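PDB 2O1B: aminotransferase, class I from Staphylococcus aureus, which probably transfers amino groups between amino acids and 2-oxo acids with pyridoxal-5'-phosphate as cofactor, as aspartate transaminases do. Local coordinates for residues V123-C128 against I246-L251; V158-E163 against Y167-S172; D214-H219 against K269-A274. One frame throughout, in Å; residues are numbered along the deposited sequence.

Contact 1: residues V123-C128 against I246-L251; sequences VAVPTC and IEIYSL. With PLP (pyridoxal-5'-phosphate), chain B.
The methyl ends of Val125 and Ile246 meet tip to tip. Val125 sends its CG2 branch out from helix 118-129. Ile246 extends CD1 from strand 245-250 to meet it, and CG2 of Val125 lies 4.1 Å from CD1 of Ile246. In Ile246, a chi1 of 55° tucks CG1 in between the two backbone bonds of CA. The next torsion is extended (chi2 170°) and carries CD1 up to the helix. Ile248, two residues on along the same strand face, brings its own CD1 to 4.4 Å from Val125 CG2. One methyl of Val125 therefore serves both isoleucines. The other branch, CG1, turns to Val218 on the adjacent strand 216-220. All three touching residues are buried, and the contact between the segments is purely apolar.

The helix is kinked here. Pro126 has no N-H to give to the turn before it, but Cys128 N still bonds to Ala124 O at 3.2 Å. At the far end of the strand the chemistry turns polar. Ser250 OG donates to O3P of pyridoxal-5'-phosphate over 2.7 Å. The same OG is also hydrogen-bonded to Ser252 N. Thr118 N and Lys119 N, at the start of the helix, bond to the cofactor as well. A helix packed on the central sheet, with the helix starting and the strand ending at the cofactor, is typical of the large domain of class I aminotransferases.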
loop_
_atom_site.group_PDB
_atom_site.type_symbol
_atom_site.label_atom_id
_atom_site.label_comp_id
_atom_site.label_asym_id
_atom_site.label_seq_id
_atom_site.Cartn_x
_atom_site.Cartn_y
_atom_site.Cartn_z
ATOM N N VAL A 123 5.260 8.834 -2.151
ATOM C CA VAL A 123 4.113 9.457 -2.846
ATOM C C VAL A 123 3.001 9.891 -1.865
ATOM O O VAL A 123 2.164 10.727 -2.202
ATOM C CB VAL A 123 3.565 8.617 -4.069
ATOM C CG1 VAL A 123 4.688 8.199 -5.036
ATOM C CG2 VAL A 123 2.820 7.420 -3.620
ATOM N N ALA A 124 3.019 9.348 -0.646
ATOM C CA ALA A 124 2.035 9.699 0.393
ATOM C C ALA A 124 2.321 11.033 1.093
ATOM O O ALA A 124 1.381 11.741 1.496
ATOM C CB ALA A 124 1.902 8.563 1.418
ATOM N N VAL A 125 3.604 11.395 1.197
ATOM C CA VAL A 125 4.032 12.556 1.988
ATOM C C VAL A 125 3.233 13.830 1.705
ATOM O O VAL A 125 2.792 14.478 2.646
ATOM C CB VAL A 125 5.574 12.871 1.893
ATOM C CG1 VAL A 125 5.893 14.154 2.645
ATOM C CG2 VAL A 125 6.422 11.732 2.470
ATOM N N PRO A 126 3.061 14.217 0.422
ATOM C CA PRO A 126 2.325 15.482 0.242
ATOM C C PRO A 126 0.899 15.443 0.779
ATOM O O PRO A 126 0.431 16.431 1.359
ATOM C CB PRO A 126 2.334 15.669 -1.272
ATOM C CG PRO A 126 3.557 14.876 -1.732
ATOM C CD PRO A 126 3.513 13.674 -0.873
ATOM N N THR A 127 0.204 14.325 0.578
ATOM C CA THR A 127 -1.167 14.171 1.078
ATOM C C THR A 127 -1.205 14.399 2.590
ATOM O O THR A 127 -2.146 15.024 3.112
ATOM C CB THR A 127 -1.760 12.775 0.705
ATOM O OG1 THR A 127 -2.143 12.780 -0.675
ATOM C CG2 THR A 127 -2.988 12.435 1.539
ATOM N N CYS A 128 -0.158 13.910 3.261
ATOM C CA CYS A 128 -0.008 14.013 4.711
ATOM C C CYS A 128 0.412 15.374 5.236
ATOM O O CYS A 128 0.087 15.711 6.372
ATOM C CB CYS A 128 0.994 12.986 5.204
ATOM S SG CYS A 128 0.475 11.329 4.855
ATOM N N ILE A 246 12.448 14.526 7.162
ATOM C CA ILE A 246 12.440 13.074 7.345
ATOM C C ILE A 246 13.331 12.479 6.279
ATOM O O ILE A 246 13.548 13.082 5.225
ATOM C CB ILE A 246 11.024 12.434 7.219
ATOM C CG1 ILE A 246 10.358 12.805 5.886
ATOM C CG2 ILE A 246 10.160 12.801 8.418
ATOM C CD1 ILE A 246 9.069 12.010 5.582
ATOM N N GLU A 247 13.856 11.296 6.565
ATOM C CA GLU A 247 14.631 10.548 5.598
ATOM C C GLU A 247 13.948 9.217 5.343
ATOM O O GLU A 247 13.495 8.561 6.275
ATOM C CB GLU A 247 16.015 10.313 6.141
ATOM C CG GLU A 247 16.989 9.779 5.130
ATOM C CD GLU A 247 18.374 10.071 5.565
ATOM O OE1 GLU A 247 18.867 9.377 6.492
ATOM O OE2 GLU A 247 18.953 11.018 4.999
ATOM N N ILE A 248 13.887 8.817 4.078
ATOM C CA ILE A 248 13.235 7.560 3.705
ATOM C C ILE A 248 14.293 6.579 3.186
ATOM O O ILE A 248 15.104 6.908 2.325
ATOM C CB ILE A 248 12.079 7.811 2.727
ATOM C CG1 ILE A 248 10.883 8.392 3.507
ATOM C CG2 ILE A 248 11.682 6.518 2.003
ATOM C CD1 ILE A 248 9.721 8.823 2.689
ATOM N N TYR A 249 14.302 5.394 3.764
ATOM C CA TYR A 249 15.325 4.392 3.497
ATOM C C TYR A 249 14.651 3.126 2.990
ATOM O O TYR A 249 13.638 2.709 3.555
ATOM C CB TYR A 249 16.097 4.087 4.785
ATOM C CG TYR A 249 17.348 3.262 4.561
ATOM C CD1 TYR A 249 18.584 3.887 4.331
ATOM C CD2 TYR A 249 17.302 1.859 4.557
ATOM C CE1 TYR A 249 19.743 3.131 4.088
ATOM C CE2 TYR A 249 18.452 1.099 4.326
ATOM C CZ TYR A 249 19.663 1.744 4.082
ATOM O OH TYR A 249 20.794 0.995 3.843
ATOM N N SER A 250 15.220 2.514 1.946
ATOM C CA SER A 250 14.649 1.320 1.333
ATOM C C SER A 250 15.548 0.108 1.524
ATOM O O SER A 250 16.769 0.229 1.463
ATOM C CB SER A 250 14.434 1.535 -0.170
ATOM O OG SER A 250 13.938 0.345 -0.762
ATOM N N LEU A 251 14.942 -1.056 1.748
ATOM C CA LEU A 251 15.684 -2.332 1.726
ATOM C C LEU A 251 15.848 -2.950 0.322
ATOM O O LEU A 251 16.582 -3.934 0.136
ATOM C CB LEU A 251 15.038 -3.345 2.676
ATOM C CG LEU A 251 15.209 -3.125 4.189
ATOM C CD1 LEU A 251 14.273 -2.064 4.745
ATOM C CD2 LEU A 251 14.998 -4.440 4.931
HETATM N N1 PLP B . 13.463 6.489 -4.785
HETATM C C2 PLP B . 14.534 6.276 -5.632
HETATM C C2A PLP B . 15.500 7.399 -5.893
HETATM C C3 PLP B . 14.704 5.008 -6.193
HETATM O O3 PLP B . 15.748 4.747 -7.032
HETATM C C4 PLP B . 13.794 3.982 -5.903
HETATM C C4A PLP B . 14.279 2.570 -6.043
HETATM C C5 PLP B . 12.707 4.219 -5.058
HETATM C C6 PLP B . 12.547 5.487 -4.501
HETATM C C5A PLP B . 11.686 3.131 -4.748
HETATM O O4P PLP B . 12.186 2.150 -3.859
HETATM P P PLP B . 11.215 1.005 -3.261
HETATM O O1P PLP B . 11.552 -0.324 -3.917
HETATM O O2P PLP B . 9.799 1.415 -3.564
HETATM O O3P PLP B . 11.475 0.929 -1.784
#

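Contact 2: residues V158-E163 against Y167-S172; sequences VPLNLE and YLPDWS
Leu162 packs against Tyr167 and Pro169 near the end of strand 156-161, an outer strand of the seven-stranded sheet, where the chain folds back in an alpha-turn. Leu162 CB lies in the plane of the Tyr167 ring, at its edge, 3.6 Å from CD2. With CG placed beside the backbone N (chi1 -48°), Leu162 sends CD2 to 3.8 Å from Pro169 CA. Further along, Leu160 CD1 approaches Trp171 CZ3 obliquely at 3.9 Å. The Trp171 ring also has Pro169 CB over one face and meets Phe210 edge-to-face.

Backbone atoms of Leu162 and Glu163 line an edge and one face of the Tyr167 ring. Glu163 C sits above the face, offset toward the rim. Leu162 O is near the ring plane, 3.3 Å from CD2. The hydroxyl end of Tyr167 is held by Trp340 NE1. The turn is closed by Tyr167 N, which donates to Glu163 O at 2.8 Å, from above the carbonyl plane.

Outside this core, three waters join the two backbones. One links Glu163 N to Leu168 O, and another joins Glu163 O to Leu168 N. The third accepts from Asp170 N at 2.7 Å and donates to Asn161 O at 2.9 Å.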
loop_
_atom_site.group_PDB
_atom_site.type_symbol
_atom_site.label_atom_id
_atom_site.label_comp_id
_atom_site.label_asym_id
_atom_site.label_seq_id
_atom_site.Cartn_x
_atom_site.Cartn_y
_atom_site.Cartn_z
ATOM N N VAL A 158 7.035 22.298 -8.624
ATOM C CA VAL A 158 7.948 23.258 -9.249
ATOM C C VAL A 158 9.360 22.660 -9.257
ATOM O O VAL A 158 9.807 22.140 -8.238
ATOM C CB VAL A 158 7.947 24.609 -8.488
ATOM C CG1 VAL A 158 9.025 25.548 -9.020
ATOM C CG2 VAL A 158 6.574 25.282 -8.581
ATOM N N PRO A 159 10.082 22.757 -10.404
ATOM C CA PRO A 159 11.395 22.105 -10.493
ATOM C C PRO A 159 12.480 22.774 -9.668
ATOM O O PRO A 159 12.576 24.004 -9.648
ATOM C CB PRO A 159 11.757 22.223 -11.979
ATOM C CG PRO A 159 10.569 22.771 -12.661
ATOM C CD PRO A 159 9.751 23.480 -11.647
ATOM N N LEU A 160 13.283 21.957 -8.992
ATOM C CA LEU A 160 14.518 22.395 -8.361
ATOM C C LEU A 160 15.625 22.127 -9.382
ATOM O O LEU A 160 16.038 20.985 -9.582
ATOM C CB LEU A 160 14.773 21.615 -7.056
ATOM C CG LEU A 160 16.087 21.859 -6.282
ATOM C CD1 LEU A 160 16.206 23.307 -5.789
ATOM C CD2 LEU A 160 16.248 20.875 -5.124
ATOM N N ASN A 161 16.092 23.195 -10.020
ATOM C CA ASN A 161 17.022 23.051 -11.132
ATOM C C ASN A 161 18.455 22.726 -10.697
ATOM O O ASN A 161 19.158 23.529 -10.068
ATOM C CB ASN A 161 16.937 24.251 -12.084
ATOM C CG ASN A 161 15.584 24.340 -12.788
ATOM O OD1 ASN A 161 15.040 23.333 -13.258
ATOM N ND2 ASN A 161 15.036 25.547 -12.859
ATOM N N LEU A 162 18.870 21.505 -11.025
ATOM C CA LEU A 162 20.199 21.020 -10.674
ATOM C C LEU A 162 21.060 20.939 -11.932
ATOM O O LEU A 162 20.600 20.496 -12.985
ATOM C CB LEU A 162 20.110 19.656 -9.986
ATOM C CG LEU A 162 19.087 19.514 -8.848
ATOM C CD1 LEU A 162 19.029 18.076 -8.359
ATOM C CD2 LEU A 162 19.404 20.444 -7.695
ATOM N N GLU A 163 22.308 21.369 -11.813
ATOM C CA GLU A 163 23.199 21.470 -12.966
ATOM C C GLU A 163 24.431 20.593 -12.817
ATOM O O GLU A 163 24.948 20.434 -11.705
ATOM C CB GLU A 163 23.608 22.924 -13.191
ATOM C CG GLU A 163 22.434 23.810 -13.542
ATOM C CD GLU A 163 22.827 25.220 -13.875
ATOM O OE1 GLU A 163 23.877 25.699 -13.385
ATOM O OE2 GLU A 163 22.064 25.865 -14.627
ATOM N N TYR A 167 25.249 18.593 -9.633
ATOM C CA TYR A 167 23.804 18.541 -9.373
ATOM C C TYR A 167 23.412 18.791 -7.908
ATOM O O TYR A 167 22.633 18.032 -7.313
ATOM C CB TYR A 167 23.214 17.207 -9.869
ATOM C CG TYR A 167 23.228 17.059 -11.369
ATOM C CD1 TYR A 167 24.169 16.242 -12.005
ATOM C CD2 TYR A 167 22.303 17.752 -12.163
ATOM C CE1 TYR A 167 24.178 16.104 -13.394
ATOM C CE2 TYR A 167 22.304 17.620 -13.542
ATOM C CZ TYR A 167 23.243 16.792 -14.152
ATOM O OH TYR A 167 23.233 16.681 -15.523
ATOM N N LEU A 168 23.969 19.853 -7.326
ATOM C CA LEU A 168 23.646 20.243 -5.960
ATOM C C LEU A 168 22.703 21.457 -5.996
ATOM O O LEU A 168 22.764 22.251 -6.940
ATOM C CB LEU A 168 24.932 20.572 -5.198
ATOM C CG LEU A 168 25.932 19.453 -4.884
ATOM C CD1 LEU A 168 27.075 20.016 -4.026
ATOM C CD2 LEU A 168 25.266 18.245 -4.196
ATOM N N PRO A 169 21.830 21.609 -4.978
ATOM C CA PRO A 169 20.895 22.730 -5.036
ATOM C C PRO A 169 21.619 24.061 -4.933
ATOM O O PRO A 169 22.653 24.157 -4.265
ATOM C CB PRO A 169 20.018 22.528 -3.793
ATOM C CG PRO A 169 20.248 21.106 -3.369
ATOM C CD PRO A 169 21.652 20.820 -3.750
ATOM N N ASP A 170 21.087 25.075 -5.607
ATOM C CA ASP A 170 21.575 26.430 -5.424
ATOM C C ASP A 170 20.397 27.287 -4.996
ATOM O O ASP A 170 19.632 27.794 -5.830
ATOM C CB ASP A 170 22.221 26.991 -6.694
ATOM C CG ASP A 170 22.884 28.352 -6.459
ATOM O OD1 ASP A 170 23.666 28.798 -7.318
ATOM O OD2 ASP A 170 22.641 28.979 -5.410
ATOM N N TRP A 171 20.266 27.433 -3.681
ATOM C CA TRP A 171 19.107 28.060 -3.083
ATOM C C TRP A 171 18.981 29.533 -3.467
ATOM O O TRP A 171 17.873 30.069 -3.530
ATOM C CB TRP A 171 19.128 27.872 -1.562
ATOM C CG TRP A 171 19.283 26.432 -1.137
ATOM C CD1 TRP A 171 20.349 25.888 -0.481
ATOM C CD2 TRP A 171 18.350 25.361 -1.342
ATOM N NE1 TRP A 171 20.138 24.547 -0.260
ATOM C CE2 TRP A 171 18.923 24.196 -0.781
ATOM C CE3 TRP A 171 17.089 25.270 -1.943
ATOM C CZ2 TRP A 171 18.270 22.957 -0.797
ATOM C CZ3 TRP A 171 16.448 24.042 -1.966
ATOM C CH2 TRP A 171 17.042 22.897 -1.397
ATOM N N SER A 172 20.111 30.174 -3.751
ATOM C CA SER A 172 20.110 31.583 -4.144
ATOM C C SER A 172 19.526 31.794 -5.541
ATOM O O SER A 172 19.137 32.910 -5.891
ATOM C CB SER A 172 21.519 32.178 -4.055
ATOM O OG SER A 172 22.314 31.798 -5.168
HETATM O O HOH W 1 19.083 24.596 -7.319
HETATM O O HOH W 2 23.243 22.830 -9.345
HETATM O O HOH W 3 25.766 21.817 -8.893
#

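Contact 3: residues D214-H219 against K269-A274; sequences DTKIVH and KDMIQA
Met271, a selenomethionine, meets the peptide group between Ile217 and Val218, the flat group at this contact. CE of Met271 lies over one face of the peptide, above its oxygen, 3.8 Å from Ile217 O.

The rest of the contact is aliphatic. The side chain of Met271 crosses those of Lys216 and Val218 at a slant. SE comes to 3.5 Å from Lys216 CB, and CE lies 3.8 Å from that same carbon. CE also reaches Val218 CG2 at 3.9 Å. The Met271 chain runs straight out from the helix (chi2 175°) and then bends at the last torsion (chi3 77°). This bend places CE over the peptide face, so a single side chain meets three successive strand residues.

Lys216 gives its CB and CG to the packing, and the rest of the chain bends off toward NZ. NZ bonds to Lys183 O on the neighbouring strand and, weakly, to Asp214 O. The lysine therefore has an apolar stem against the helix and a polar end held by backbone carbonyls.

This is helix-on-sheet packing in the large, cofactor-binding domain of the class I aminotransferase fold. Strand 216-219 and helix 269-274 cross at -66°, with their axes 10.5 Å apart at closest approach. Met271 also rests on Leu184 of strand 182-187 and on Ile246 of strand 245-250, which flank this strand in the sheet. Helix 118-129 packs on the same strand through Leu122 and Val129, which meet Val218 and Lys216, and Ala274 touches both Cys128 of that helix and Leu26 of the second subunit.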
loop_
_atom_site.group_PDB
_atom_site.type_symbol
_atom_site.label_atom_id
_atom_site.label_comp_id
_atom_site.label_asym_id
_atom_site.label_seq_id
_atom_site.Cartn_x
_atom_site.Cartn_y
_atom_site.Cartn_z
ATOM N N ASP A 214 8.029 27.282 7.261
ATOM C CA ASP A 214 7.135 26.119 7.218
ATOM C C ASP A 214 7.473 25.134 6.093
ATOM O O ASP A 214 6.660 24.274 5.760
ATOM C CB ASP A 214 5.637 26.490 7.256
ATOM C CG ASP A 214 5.283 27.702 6.390
ATOM O OD1 ASP A 214 6.187 28.339 5.795
ATOM O OD2 ASP A 214 4.072 28.026 6.323
ATOM N N THR A 215 8.682 25.241 5.539
ATOM C CA THR A 215 9.133 24.319 4.497
ATOM C C THR A 215 9.791 23.089 5.126
ATOM O O THR A 215 10.735 23.207 5.910
ATOM C CB THR A 215 10.136 24.971 3.515
ATOM O OG1 THR A 215 9.705 26.288 3.152
ATOM C CG2 THR A 215 10.285 24.130 2.248
ATOM N N LYS A 216 9.301 21.909 4.766
ATOM C CA LYS A 216 9.908 20.669 5.236
ATOM C C LYS A 216 10.628 19.944 4.100
ATOM O O LYS A 216 10.338 20.168 2.926
ATOM C CB LYS A 216 8.868 19.738 5.863
ATOM C CG LYS A 216 7.822 20.421 6.740
ATOM C CD LYS A 216 6.477 20.395 6.045
ATOM C CE LYS A 216 5.592 21.560 6.463
ATOM N NZ LYS A 216 4.773 21.965 5.305
ATOM N N ILE A 217 11.542 19.048 4.462
ATOM C CA ILE A 217 12.328 18.323 3.484
ATOM C C ILE A 217 12.062 16.831 3.614
ATOM O O ILE A 217 11.959 16.298 4.731
ATOM C CB ILE A 217 13.850 18.600 3.670
ATOM C CG1 ILE A 217 14.167 20.080 3.423
ATOM C CG2 ILE A 217 14.702 17.690 2.774
ATOM C CD1 ILE A 217 15.540 20.506 3.893
ATOM N N VAL A 218 11.942 16.169 2.467
ATOM C CA VAL A 218 11.918 14.717 2.417
ATOM C C VAL A 218 13.161 14.311 1.671
ATOM O O VAL A 218 13.317 14.656 0.508
ATOM C CB VAL A 218 10.705 14.168 1.635
ATOM C CG1 VAL A 218 10.756 12.631 1.582
ATOM C CG2 VAL A 218 9.423 14.630 2.271
ATOM N N HIS A 219 14.049 13.586 2.338
ATOM C CA HIS A 219 15.235 13.085 1.665
ATOM C C HIS A 219 15.063 11.609 1.323
ATOM O O HIS A 219 14.841 10.793 2.211
ATOM C CB HIS A 219 16.510 13.321 2.495
ATOM C CG HIS A 219 17.746 12.764 1.854
ATOM N ND1 HIS A 219 18.127 13.091 0.569
ATOM C CD2 HIS A 219 18.666 11.880 2.305
ATOM C CE1 HIS A 219 19.228 12.430 0.259
ATOM N NE2 HIS A 219 19.576 11.688 1.294
ATOM N N LYS A 269 9.243 14.478 13.954
ATOM C CA LYS A 269 8.089 13.836 14.622
ATOM C C LYS A 269 6.741 14.175 13.966
ATOM O O LYS A 269 5.917 13.281 13.734
ATOM C CB LYS A 269 8.060 14.130 16.130
ATOM C CG LYS A 269 6.759 13.699 16.843
ATOM C CD LYS A 269 6.946 13.586 18.347
ATOM C CE LYS A 269 5.745 14.073 19.160
ATOM N NZ LYS A 269 4.454 14.153 18.418
ATOM N N ASP A 270 6.522 15.455 13.678
ATOM C CA ASP A 270 5.258 15.905 13.080
ATOM C C ASP A 270 4.986 15.192 11.754
ATOM O O ASP A 270 3.878 14.693 11.518
ATOM C CB ASP A 270 5.251 17.431 12.875
ATOM C CG ASP A 270 5.086 18.200 14.172
ATOM O OD1 ASP A 270 4.757 17.578 15.211
ATOM O OD2 ASP A 270 5.271 19.443 14.151
HETATM N N MSE A 271 6.001 15.139 10.901
HETATM C CA MSE A 271 5.885 14.489 9.605
HETATM C C MSE A 271 5.703 12.990 9.742
HETATM O O MSE A 271 4.898 12.397 9.029
HETATM C CB MSE A 271 7.108 14.788 8.738
HETATM C CG MSE A 271 7.250 16.261 8.418
HETATM SE SE MSE A 271 8.880 16.657 7.452
HETATM C CE MSE A 271 8.302 16.018 5.717
ATOM N N ILE A 272 6.458 12.375 10.647
ATOM C CA ILE A 272 6.304 10.947 10.891
ATOM C C ILE A 272 4.894 10.633 11.414
ATOM O O ILE A 272 4.251 9.679 10.966
ATOM C CB ILE A 272 7.390 10.426 11.852
ATOM C CG1 ILE A 272 8.778 10.512 11.184
ATOM C CG2 ILE A 272 7.077 9.009 12.336
ATOM C CD1 ILE A 272 8.898 9.738 9.864
ATOM N N GLN A 273 4.403 11.441 12.344
ATOM C CA GLN A 273 3.083 11.176 12.920
ATOM C C GLN A 273 1.972 11.294 11.876
ATOM O O GLN A 273 1.013 10.529 11.925
ATOM C CB GLN A 273 2.806 12.036 14.159
ATOM C CG GLN A 273 3.646 11.674 15.410
ATOM C CD GLN A 273 3.722 10.172 15.701
ATOM O OE1 GLN A 273 2.702 9.505 15.913
ATOM N NE2 GLN A 273 4.941 9.642 15.729
ATOM N N ALA A 274 2.111 12.233 10.934
ATOM C CA ALA A 274 1.138 12.400 9.842
ATOM C C ALA A 274 1.144 11.173 8.926
ATOM O O ALA A 274 0.084 10.638 8.585
ATOM C CB ALA A 274 1.423 13.673 9.046
#

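In the fold
All three contacts reach the same seven-stranded sheet. Contacts 1 and 3 share its middle: strands 245-250 and 216-220 are neighbours, probably hydrogen-bonded between Ile248 N and His219 O. Their centres are about 9 Å apart, and the two contacts touch. Both are buried and apolar where helix meets strand. Contact 1 lies nearer the chain centre and is the one that holds a cofactor-binding residue, Ser250. Contact 2 is at an outer strand of the sheet, about 21 and 20 Å between centres from contacts 1 and 3. It is only partly buried, joins segments close in sequence, and adds a backbone bond and bridging waters to its apolar core.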